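Local atomic coordinates of NADH dehydrogenase, putative (Plasmodium falciparum, PDB entry 5JWC), a protein that probably oxidises NADH with a bound FAD and passes the electrons to ubiquinone, as a type II NADH dehydrogenase of the malaria parasite. Residues E251-H254 / N259-T262; E370-K375 / P384-S389; N439-T444 / N449-I454. One frame throughout, in Å; residues are numbered along the deposited sequence.

In the fold
The three contacts come one after another along the chain, each closing before the next opens. Contact 1 lies within the pyridine nucleotide-disulphide oxidoreductase region, where helix 243-255 returns to strand 259-262, an outermost strand of a parallel sheet. Contact 2 belongs to the helical insertion, with its centre about 42 Å from that of contact 1. Contact 3 spans the end of helix 424-440 and lies across the centre of the chain from contact 1, about 48 Å away between centres. Contacts 2 and 3 are neighbours, with centres about 21 Å apart: Pro384 packs on Ser452, Phe453 and Ile454, so the insertion rests directly on the segment leading towards strand 460-465.

Contact 1 of 3, residues E251-H254 / N259-T262; sequences ENFH and NVLT
Two rings, Phe253 and His254, flank one methyl group, CG2 of Val260. That methyl lies at the edge of the phenyl ring, near its plane, and touches the benzylic carbon rather than the ring face: Phe253 CB is 3.6 Å from Val260 CG2. The imidazole approaches obliquely, with His254 CE1 3.9 Å from Val260 CG2 and 4.0 Å from Val260 CB, its side chain crossing the valine at about a right angle. Val260 turns CG2 towards the helix by setting CG1 anti to its backbone N (chi1 -177°), which leaves CG2 beside that nitrogen. The contact is purely van der Waals and is graded in depth. Phe253 is buried, also packing on Ile230 of the adjacent strand 227-232 and on Val201 and Thr204 of helix 198-218, whereas His254 is exposed and meets the valine nearer the surface. Strand 259-262 is joined to strand 227-232 by backbone hydrogen bonds, Asn259 pairing with Ile228 and Ile230, Leu261 with Ile230 and Glu232. Helix and strand are the second half of a right-handed beta-alpha-beta crossover, strand 227-232, helix 243-255, strand 259-262, as expected of the Rossmann-like nucleotide-binding fold of this flavoprotein family.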
loop_
_atom_site.group_PDB
_atom_site.type_symbol
_atom_site.label_atom_id
_atom_site.label_comp_id
_atom_site.label_asym_id
_atom_site.label_seq_id
_atom_site.Cartn_x
_atom_site.Cartn_y
_atom_site.Cartn_z
ATOM N N GLU A 251 14.118 -24.829 19.307
ATOM C CA GLU A 251 15.405 -24.383 19.802
ATOM C C GLU A 251 15.798 -23.022 19.229
ATOM O O GLU A 251 16.329 -22.167 19.944
ATOM C CB GLU A 251 16.447 -25.444 19.485
ATOM C CG GLU A 251 17.883 -25.048 19.659
ATOM C CD GLU A 251 18.798 -26.181 19.221
ATOM O OE1 GLU A 251 19.755 -25.931 18.444
ATOM O OE2 GLU A 251 18.524 -27.334 19.641
ATOM N N ASN A 252 15.542 -22.816 17.940
ATOM C CA ASN A 252 15.843 -21.529 17.337
ATOM C C ASN A 252 14.968 -20.443 17.995
ATOM O O ASN A 252 15.448 -19.354 18.305
ATOM C CB ASN A 252 15.631 -21.575 15.821
ATOM C CG ASN A 252 16.403 -20.492 15.092
ATOM O OD1 ASN A 252 17.567 -20.235 15.405
ATOM N ND2 ASN A 252 15.751 -19.831 14.128
ATOM N N PHE A 253 13.695 -20.758 18.238
ATOM C CA PHE A 253 12.783 -19.808 18.876
ATOM C C PHE A 253 13.234 -19.488 20.314
ATOM O O PHE A 253 13.269 -18.321 20.696
ATOM C CB PHE A 253 11.331 -20.328 18.856
ATOM C CG PHE A 253 10.589 -20.053 17.547
ATOM C CD1 PHE A 253 11.286 -19.732 16.381
ATOM C CD2 PHE A 253 9.206 -20.086 17.499
ATOM C CE1 PHE A 253 10.605 -19.457 15.180
ATOM C CE2 PHE A 253 8.506 -19.813 16.303
ATOM C CZ PHE A 253 9.215 -19.497 15.146
ATOM N N HIS A 254 13.584 -20.510 21.099
ATOM C CA HIS A 254 14.189 -20.285 22.430
ATOM C C HIS A 254 15.371 -19.340 22.365
ATOM O O HIS A 254 15.431 -18.350 23.093
ATOM C CB HIS A 254 14.644 -21.603 23.060
ATOM C CG HIS A 254 13.541 -22.459 23.548
ATOM N ND1 HIS A 254 12.272 -21.946 23.858
ATOM C CD2 HIS A 254 13.442 -23.780 23.788
ATOM C CE1 HIS A 254 11.494 -22.907 24.252
ATOM N NE2 HIS A 254 12.181 -24.062 24.222
ATOM N N ASN A 259 8.568 -16.872 23.357
ATOM C CA ASN A 259 7.903 -17.807 24.244
ATOM C C ASN A 259 7.195 -18.889 23.445
ATOM O O ASN A 259 6.213 -18.616 22.757
ATOM C CB ASN A 259 6.903 -17.110 25.162
ATOM C CG ASN A 259 7.576 -16.396 26.316
ATOM O OD1 ASN A 259 8.398 -15.510 26.119
ATOM N ND2 ASN A 259 7.233 -16.793 27.538
ATOM N N VAL A 260 7.690 -20.116 23.554
ATOM C CA VAL A 260 7.062 -21.226 22.851
ATOM C C VAL A 260 6.072 -21.941 23.764
ATOM O O VAL A 260 6.453 -22.690 24.667
ATOM C CB VAL A 260 8.082 -22.231 22.343
ATOM C CG1 VAL A 260 7.370 -23.316 21.552
ATOM C CG2 VAL A 260 9.110 -21.532 21.471
ATOM N N LEU A 261 4.798 -21.695 23.513
ATOM C CA LEU A 261 3.731 -22.248 24.328
ATOM C C LEU A 261 3.109 -23.447 23.608
ATOM O O LEU A 261 1.905 -23.493 23.326
ATOM C CB LEU A 261 2.691 -21.160 24.636
ATOM C CG LEU A 261 2.952 -20.268 25.865
ATOM C CD1 LEU A 261 4.401 -19.898 26.049
ATOM C CD2 LEU A 261 2.099 -19.008 25.872
ATOM N N THR A 262 3.946 -24.425 23.281
ATOM C CA THR A 262 3.442 -25.725 22.839
ATOM C C THR A 262 2.592 -26.365 23.946
ATOM O O THR A 262 2.679 -25.965 25.112
ATOM C CB THR A 262 4.581 -26.671 22.441
ATOM O OG1 THR A 262 5.717 -26.436 23.280
ATOM C CG2 THR A 262 4.975 -26.415 20.999
#

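Contact 2 of 3, residues E370-K375 / P384-S389; sequences EALKLK and PQLSIS
Leu372 and Leu386 form the main apolar touch, meeting through one methyl each: Leu372 CD2 lies 4.0 Å from Leu386 CD2, and the two side chains cross at about a right angle. Leu372 reaches across because its CG stands anti to the backbone N (chi1 -180°), carrying the branch out from the flank of the helix. Leu386 already points at the helix from the short 3-10 turn. A second, looser touch is aliphatic as well. The fully extended chain of Lys373 runs past Ile388 at the surface, with Lys373 CE 4.4 Å from Ile388 CG2, while its ammonium group goes on to a salt bridge with Glu394.

The polar bonds run within each segment or to residues beyond both, none between the two. In 384-389 the turn is closed by Ser387 N donating to Pro384 O at 3.0 Å, and beyond it the hydroxyls Ser387 OG and Ser389 OG are hydrogen-bonded at 2.7 Å. At the end of the helix, Lys375 N donates to Leu372 O at 3.0 Å, and Lys375 then occupies the N-cap position of helix 376-380. The carbonyl of Leu386 accepts hydrogen bonds from the hydroxyl of Tyr393 and the side-chain amide of Gln376. The leucine pair is completed by Leu379 of helix 376-380 and Ile413 of helix 403-416, so helix 369-374 and the 3-10 turn share a small apolar core with these two helices.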
loop_
_atom_site.group_PDB
_atom_site.type_symbol
_atom_site.label_atom_id
_atom_site.label_comp_id
_atom_site.label_asym_id
_atom_site.label_seq_id
_atom_site.Cartn_x
_atom_site.Cartn_y
_atom_site.Cartn_z
ATOM N N GLU A 370 1.484 -58.725 -4.612
ATOM C CA GLU A 370 2.542 -58.478 -5.580
ATOM C C GLU A 370 1.994 -58.500 -7.001
ATOM O O GLU A 370 2.457 -57.756 -7.868
ATOM C CB GLU A 370 3.666 -59.500 -5.439
ATOM C CG GLU A 370 4.943 -59.060 -6.124
ATOM C CD GLU A 370 5.459 -57.736 -5.579
ATOM O OE1 GLU A 370 6.001 -56.944 -6.381
ATOM O OE2 GLU A 370 5.313 -57.483 -4.356
ATOM N N ALA A 371 1.008 -59.360 -7.231
ATOM C CA ALA A 371 0.337 -59.422 -8.522
ATOM C C ALA A 371 -0.367 -58.091 -8.797
ATOM O O ALA A 371 -0.262 -57.545 -9.889
ATOM C CB ALA A 371 -0.649 -60.579 -8.562
ATOM N N LEU A 372 -1.087 -57.585 -7.800
ATOM C CA LEU A 372 -1.749 -56.290 -7.912
ATOM C C LEU A 372 -0.725 -55.191 -8.198
ATOM O O LEU A 372 -0.931 -54.358 -9.073
ATOM C CB LEU A 372 -2.531 -55.969 -6.644
ATOM C CG LEU A 372 -3.305 -54.652 -6.573
ATOM C CD1 LEU A 372 -4.378 -54.569 -7.665
ATOM C CD2 LEU A 372 -3.926 -54.476 -5.188
ATOM N N LYS A 373 0.392 -55.204 -7.477
ATOM C CA LYS A 373 1.402 -54.162 -7.653
ATOM C C LYS A 373 2.026 -54.212 -9.045
ATOM O O LYS A 373 2.532 -53.205 -9.539
ATOM C CB LYS A 373 2.491 -54.272 -6.583
ATOM C CG LYS A 373 3.353 -53.030 -6.471
ATOM C CD LYS A 373 4.606 -53.279 -5.643
ATOM C CE LYS A 373 5.453 -52.014 -5.566
ATOM N NZ LYS A 373 6.744 -52.231 -4.844
ATOM N N LEU A 374 1.987 -55.381 -9.677
ATOM C CA LEU A 374 2.522 -55.521 -11.023
ATOM C C LEU A 374 1.650 -54.822 -12.072
ATOM O O LEU A 374 2.156 -54.419 -13.109
ATOM C CB LEU A 374 2.699 -57.005 -11.371
ATOM C CG LEU A 374 4.000 -57.622 -10.837
ATOM C CD1 LEU A 374 4.058 -59.130 -11.056
ATOM C CD2 LEU A 374 5.196 -56.955 -11.495
ATOM N N LYS A 375 0.355 -54.661 -11.804
ATOM C CA LYS A 375 -0.537 -53.951 -12.732
ATOM C C LYS A 375 -0.833 -52.543 -12.229
ATOM O O LYS A 375 -1.774 -51.872 -12.680
ATOM C CB LYS A 375 -1.852 -54.713 -12.927
ATOM C CG LYS A 375 -1.695 -56.086 -13.585
ATOM C CD LYS A 375 -1.033 -55.960 -14.952
ATOM C CE LYS A 375 -0.749 -57.321 -15.557
ATOM N NZ LYS A 375 0.573 -57.852 -15.113
ATOM N N PRO A 384 -6.751 -43.882 -8.206
ATOM C CA PRO A 384 -5.550 -43.227 -7.653
ATOM C C PRO A 384 -5.096 -43.851 -6.326
ATOM O O PRO A 384 -3.926 -43.739 -5.959
ATOM C CB PRO A 384 -6.000 -41.772 -7.451
ATOM C CG PRO A 384 -7.480 -41.855 -7.277
ATOM C CD PRO A 384 -7.923 -42.989 -8.200
ATOM N N GLN A 385 -6.010 -44.506 -5.616
ATOM C CA GLN A 385 -5.674 -45.091 -4.326
ATOM C C GLN A 385 -4.696 -46.287 -4.443
ATOM O O GLN A 385 -4.140 -46.724 -3.448
ATOM C CB GLN A 385 -6.951 -45.486 -3.560
ATOM C CG GLN A 385 -7.830 -46.534 -4.211
ATOM C CD GLN A 385 -8.853 -45.940 -5.163
ATOM O OE1 GLN A 385 -8.513 -45.152 -6.046
ATOM N NE2 GLN A 385 -10.111 -46.333 -4.999
ATOM N N LEU A 386 -4.457 -46.778 -5.656
ATOM C CA LEU A 386 -3.472 -47.840 -5.882
ATOM C C LEU A 386 -2.076 -47.310 -6.077
ATOM O O LEU A 386 -1.123 -48.088 -6.217
ATOM C CB LEU A 386 -3.841 -48.683 -7.117
ATOM C CG LEU A 386 -5.018 -49.631 -6.962
ATOM C CD1 LEU A 386 -5.318 -50.324 -8.291
ATOM C CD2 LEU A 386 -4.696 -50.655 -5.898
ATOM N N SER A 387 -1.956 -45.989 -6.143
ATOM C CA SER A 387 -0.660 -45.359 -6.326
ATOM C C SER A 387 0.296 -45.760 -5.206
ATOM O O SER A 387 -0.110 -45.891 -4.043
ATOM C CB SER A 387 -0.807 -43.834 -6.364
ATOM O OG SER A 387 0.457 -43.201 -6.434
ATOM N N ILE A 388 1.565 -45.946 -5.549
ATOM C CA ILE A 388 2.559 -46.256 -4.527
ATOM C C ILE A 388 2.727 -45.077 -3.559
ATOM O O ILE A 388 3.228 -45.249 -2.457
ATOM C CB ILE A 388 3.924 -46.613 -5.149
ATOM C CG1 ILE A 388 4.419 -45.485 -6.054
ATOM C CG2 ILE A 388 3.834 -47.907 -5.953
ATOM C CD1 ILE A 388 5.865 -45.675 -6.507
ATOM N N SER A 389 2.285 -43.886 -3.971
ATOM C CA SER A 389 2.265 -42.730 -3.081
ATOM C C SER A 389 1.052 -42.759 -2.146
ATOM O O SER A 389 0.972 -41.965 -1.219
ATOM C CB SER A 389 2.267 -41.415 -3.890
ATOM O OG SER A 389 1.060 -41.246 -4.633
#

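Contact 3 of 3, residues N439-T444 / N449-I454; sequences NNFIHT and NIPSFI
Phe441 and Ile450 meet at a slant, the isoleucine side chain lying against the root of the aromatic one: Phe441 CB is 3.7 Å from Ile450 CG1, and Phe441 CG is 4.0 Å from the same carbon. With CG placed beside the backbone N (chi1 -71°), the phenyl group extends past Ile450 to the next residue, where Phe441 CE1 comes within 3.9 Å of Pro451 CD. Here the two side chains cross at about a right angle. The ring also passes close to a backbone carbonyl, Phe441 CE1 standing 3.4 Å from Asn449 O. Ile442 adds a looser touch, its CG1 4.4 Å from Ile450 CD1.

Phe441 is the first residue to leave helical geometry after helix 424-440, and the turn that follows is held by the Phe441 carbonyl: Thr444 OG1 donates to Phe441 O at 2.9 Å, from well above the carbonyl plane (42° out of it). Ile450 packs back on Tyr433 and Val437 of that helix, and Pro451 O is hydrogen-bonded to Tyr433 OH. Between the two segments themselves the contact is dispersive, apart from the approach of an aromatic carbon, Phe441 CE1, to an oxygen, and it relies on shape rather than directed polar bonds.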
loop_
_atom_site.group_PDB
_atom_site.type_symbol
_atom_site.label_atom_id
_atom_site.label_comp_id
_atom_site.label_asym_id
_atom_site.label_seq_id
_atom_site.Cartn_x
_atom_site.Cartn_y
_atom_site.Cartn_z
ATOM N N ASN A 439 -8.047 -29.164 -22.574
ATOM C CA ASN A 439 -7.325 -28.864 -23.805
ATOM C C ASN A 439 -7.134 -30.062 -24.735
ATOM O O ASN A 439 -7.177 -29.908 -25.957
ATOM C CB ASN A 439 -5.936 -28.278 -23.515
ATOM C CG ASN A 439 -5.992 -26.885 -22.862
ATOM O OD1 ASN A 439 -7.021 -26.219 -22.887
ATOM N ND2 ASN A 439 -4.865 -26.448 -22.290
ATOM N N ASN A 440 -6.889 -31.240 -24.166
ATOM C CA ASN A 440 -6.364 -32.356 -24.955
ATOM C C ASN A 440 -7.122 -33.679 -24.876
ATOM O O ASN A 440 -6.715 -34.668 -25.478
ATOM C CB ASN A 440 -4.915 -32.597 -24.551
ATOM C CG ASN A 440 -4.008 -31.462 -24.959
ATOM O OD1 ASN A 440 -4.089 -30.954 -26.084
ATOM N ND2 ASN A 440 -3.144 -31.047 -24.049
ATOM N N PHE A 441 -8.219 -33.705 -24.135
ATOM C CA PHE A 441 -8.982 -34.924 -23.975
ATOM C C PHE A 441 -10.455 -34.682 -24.283
ATOM O O PHE A 441 -11.035 -35.377 -25.120
ATOM C CB PHE A 441 -8.817 -35.493 -22.557
ATOM C CG PHE A 441 -7.445 -36.090 -22.281
ATOM C CD1 PHE A 441 -7.249 -37.459 -22.322
ATOM C CD2 PHE A 441 -6.359 -35.280 -21.981
ATOM C CE1 PHE A 441 -6.002 -38.013 -22.068
ATOM C CE2 PHE A 441 -5.101 -35.831 -21.728
ATOM C CZ PHE A 441 -4.927 -37.200 -21.771
ATOM N N ILE A 442 -11.059 -33.692 -23.630
ATOM C CA ILE A 442 -12.471 -33.397 -23.866
ATOM C C ILE A 442 -12.740 -32.948 -25.325
ATOM O O ILE A 442 -12.043 -32.088 -25.863
ATOM C CB ILE A 442 -12.979 -32.340 -22.872
ATOM C CG1 ILE A 442 -12.901 -32.899 -21.441
ATOM C CG2 ILE A 442 -14.408 -31.964 -23.176
ATOM C CD1 ILE A 442 -13.359 -31.942 -20.386
ATOM N N HIS A 443 -13.753 -33.566 -25.943
ATOM C CA HIS A 443 -14.114 -33.383 -27.362
ATOM C C HIS A 443 -12.956 -33.644 -28.325
ATOM O O HIS A 443 -12.692 -32.858 -29.242
ATOM C CB HIS A 443 -14.694 -31.984 -27.586
ATOM C CG HIS A 443 -16.072 -31.820 -27.041
ATOM N ND1 HIS A 443 -17.098 -32.702 -27.348
ATOM C CD2 HIS A 443 -16.603 -30.924 -26.180
ATOM C CE1 HIS A 443 -18.199 -32.332 -26.710
ATOM N NE2 HIS A 443 -17.919 -31.253 -25.996
ATOM N N THR A 444 -12.260 -34.750 -28.082
ATOM C CA THR A 444 -11.204 -35.263 -28.952
ATOM C C THR A 444 -11.284 -36.787 -28.884
ATOM O O THR A 444 -12.055 -37.331 -28.084
ATOM C CB THR A 444 -9.785 -34.793 -28.537
ATOM O OG1 THR A 444 -9.303 -35.608 -27.462
ATOM C CG2 THR A 444 -9.770 -33.321 -28.118
ATOM N N ASN A 449 -9.958 -41.751 -22.613
ATOM C CA ASN A 449 -8.675 -42.092 -22.015
ATOM C C ASN A 449 -8.218 -41.092 -20.946
ATOM O O ASN A 449 -7.021 -40.923 -20.741
ATOM C CB ASN A 449 -7.585 -42.191 -23.081
ATOM C CG ASN A 449 -7.811 -43.332 -24.047
ATOM O OD1 ASN A 449 -8.623 -44.227 -23.797
ATOM N ND2 ASN A 449 -7.069 -43.323 -25.148
ATOM N N ILE A 450 -9.157 -40.430 -20.280
ATOM C CA ILE A 450 -8.807 -39.456 -19.241
ATOM C C ILE A 450 -8.338 -40.175 -17.977
ATOM O O ILE A 450 -9.120 -40.894 -17.346
ATOM C CB ILE A 450 -10.002 -38.535 -18.893
ATOM C CG1 ILE A 450 -10.420 -37.696 -20.112
ATOM C CG2 ILE A 450 -9.677 -37.638 -17.692
ATOM C CD1 ILE A 450 -11.677 -36.856 -19.874
ATOM N N PRO A 451 -7.055 -39.994 -17.606
ATOM C CA PRO A 451 -6.541 -40.642 -16.383
ATOM C C PRO A 451 -7.021 -39.949 -15.087
ATOM O O PRO A 451 -7.429 -38.780 -15.111
ATOM C CB PRO A 451 -5.026 -40.522 -16.535
ATOM C CG PRO A 451 -4.827 -39.280 -17.380
ATOM C CD PRO A 451 -6.012 -39.244 -18.330
ATOM N N SER A 452 -6.970 -40.658 -13.959
ATOM C CA SER A 452 -7.392 -40.057 -12.698
ATOM C C SER A 452 -6.333 -39.062 -12.209
ATOM O O SER A 452 -5.181 -39.117 -12.630
ATOM C CB SER A 452 -7.623 -41.122 -11.630
ATOM O OG SER A 452 -6.394 -41.760 -11.308
ATOM N N PHE A 453 -6.715 -38.159 -11.316
ATOM C CA PHE A 453 -5.732 -37.230 -10.780
ATOM C C PHE A 453 -4.906 -37.850 -9.652
ATOM O O PHE A 453 -5.450 -38.349 -8.671
ATOM C CB PHE A 453 -6.387 -35.954 -10.258
ATOM C CG PHE A 453 -5.408 -35.040 -9.567
ATOM C CD1 PHE A 453 -4.438 -34.370 -10.305
ATOM C CD2 PHE A 453 -5.418 -34.897 -8.185
ATOM C CE1 PHE A 453 -3.509 -33.539 -9.675
ATOM C CE2 PHE A 453 -4.485 -34.082 -7.546
ATOM C CZ PHE A 453 -3.534 -33.405 -8.290
ATOM N N ILE A 454 -3.585 -37.815 -9.805
ATOM C CA ILE A 454 -2.677 -38.240 -8.740
ATOM C C ILE A 454 -1.625 -37.163 -8.497
ATOM O O ILE A 454 -0.846 -36.846 -9.389
ATOM C CB ILE A 454 -1.973 -39.560 -9.082
ATOM C CG1 ILE A 454 -2.995 -40.675 -9.242
ATOM C CG2 ILE A 454 -0.971 -39.932 -7.990
ATOM C CD1 ILE A 454 -2.434 -41.865 -9.951
#